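Local coordinates for DsbA family protein (Salmonella typhimurium, PDB 7JVE), which acts as a trimeric thioredoxin-like enzyme with both thiol oxidase and disulfide isomerase activities, at residues D227-V230 with K231-T234. Numbering follows the deposited sequence.
Sequences DGDV and KRVT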
loop_
_atom_site.group_PDB
_atom_site.type_symbol
_atom_site.label_atom_id
_atom_site.label_comp_id
_atom_site.label_asym_id
_atom_site.label_seq_id
_atom_site.Cartn_x
_atom_site.Cartn_y
_atom_site.Cartn_z
ATOM N N ASP A 227 0.232 -37.632 -12.085
ATOM C CA ASP A 227 -0.210 -38.115 -10.788
ATOM C C ASP A 227 -1.156 -37.046 -10.265
ATOM O O ASP A 227 -0.842 -35.853 -10.343
ATOM C CB ASP A 227 0.993 -38.302 -9.854
ATOM C CG ASP A 227 0.655 -39.072 -8.594
ATOM O OD1 ASP A 227 -0.153 -40.023 -8.668
ATOM O OD2 ASP A 227 1.213 -38.724 -7.529
ATOM N N GLY A 228 -2.314 -37.454 -9.767
ATOM C CA GLY A 228 -3.284 -36.474 -9.323
ATOM C C GLY A 228 -3.060 -36.053 -7.888
ATOM O O GLY A 228 -3.989 -35.599 -7.209
ATOM N N ASP A 229 -1.825 -36.208 -7.414
ATOM C CA ASP A 229 -1.504 -35.913 -6.022
ATOM C C ASP A 229 -1.376 -34.402 -5.859
ATOM O O ASP A 229 -0.314 -33.820 -6.091
ATOM C CB ASP A 229 -0.249 -36.658 -5.584
ATOM C CG ASP A 229 -0.180 -36.835 -4.075
ATOM O OD1 ASP A 229 0.685 -37.601 -3.593
ATOM O OD2 ASP A 229 -0.973 -36.168 -3.367
ATOM N N VAL A 230 -2.490 -33.775 -5.464
ATOM C CA VAL A 230 -2.540 -32.346 -5.181
ATOM C C VAL A 230 -1.443 -31.961 -4.197
ATOM O O VAL A 230 -0.957 -30.812 -4.195
ATOM C CB VAL A 230 -3.942 -31.969 -4.638
ATOM C CG1 VAL A 230 -5.034 -32.316 -5.654
ATOM C CG2 VAL A 230 -4.208 -32.636 -3.287
ATOM N N LYS A 231 -1.020 -32.922 -3.369
ATOM C CA LYS A 231 -0.060 -32.711 -2.296
ATOM C C LYS A 231 1.367 -32.517 -2.785
ATOM O O LYS A 231 2.209 -32.101 -1.986
ATOM C CB LYS A 231 -0.106 -33.894 -1.321
ATOM C CG LYS A 231 0.645 -33.646 -0.019
ATOM C CD LYS A 231 -0.046 -32.579 0.822
ATOM C CE LYS A 231 -1.405 -33.049 1.335
ATOM N NZ LYS A 231 -1.268 -34.109 2.365
ATOM N N ARG A 232 1.665 -32.805 -4.057
ATOM C CA ARG A 232 3.011 -32.627 -4.602
ATOM C C ARG A 232 3.142 -31.421 -5.530
ATOM O O ARG A 232 4.174 -31.280 -6.192
ATOM C CB ARG A 232 3.458 -33.891 -5.341
ATOM C CG ARG A 232 3.575 -35.141 -4.467
ATOM C CD ARG A 232 4.756 -36.001 -4.897
ATOM N NE ARG A 232 4.448 -36.819 -6.077
ATOM C CZ ARG A 232 5.354 -37.385 -6.886
ATOM N NH1 ARG A 232 6.659 -37.244 -6.662
ATOM N NH2 ARG A 232 4.952 -38.113 -7.926
ATOM N N VAL A 233 2.140 -30.550 -5.593
ATOM C CA VAL A 233 2.123 -29.408 -6.507
ATOM C C VAL A 233 2.115 -28.122 -5.693
ATOM O O VAL A 233 1.397 -28.015 -4.698
ATOM C CB VAL A 233 0.886 -29.443 -7.421
ATOM C CG1 VAL A 233 0.882 -28.254 -8.383
ATOM C CG2 VAL A 233 0.776 -30.778 -8.146
ATOM N N THR A 234 2.867 -27.125 -6.130
ATOM C CA THR A 234 2.831 -25.858 -5.419
ATOM C C THR A 234 2.804 -24.734 -6.450
ATOM O O THR A 234 3.580 -24.762 -7.410
ATOM C CB THR A 234 4.043 -25.704 -4.489
ATOM O OG1 THR A 234 4.239 -26.913 -3.757
ATOM C CG2 THR A 234 3.733 -24.632 -3.462
#
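D229 and R232 close a one-turn 3-10 segment in the loop that joins antiparallel strands 218-223 and 234-237, and the D229 carboxylate adds an Asx turn to it. The main evidence is the bond from R232 N to D229 O, 3.0 Å long and almost straight at 171°. V230 and K231 both lie in the right-handed helical region, as a type I turn requires. V233 N then reaches V230 O at 3.4 Å, a weak bond that carries the same i to i+3 spacing one residue further.

The side chain of D229 adds a single bond at the start of the turn. Its CG lies anti to the backbone N (chi1 -157°), which carries D229 OD2 forward to K231 N at 3.2 Å. That amide meets OD2 from above the carboxylate plane, and the bond is bent. OD2 also abuts K231 CB, whereas the lysine chain, folded back at three successive torsions, leads its amine away. The other oxygen, D229 OD1, rests 3.9 Å from R232 CG.

R232 bends at chi2 and chi3 so that its guanidinium reaches D227. R232 NH2 and D227 OD2 are 3.8 Å apart, a long salt bridge with OD2 at the guanidinium edge, the two planes being turned 66° from each other. The pairing therefore looks like a loose electrostatic tether rather than a matched two-bond clasp.

V230 turns its side chain from the turn onto V59, Q60 and L63 of helix 37-64. Buried V233 packs on M222, its CG2 3.8 Å from D229 O, and T234 pairs through its backbone with V221. An Asx turn overlapping a type I, 3-10 turn thus forms part of the connection between the two antiparallel strands, leading into strand 234-237, which within this chain lies at one edge of the thioredoxin-fold sheet.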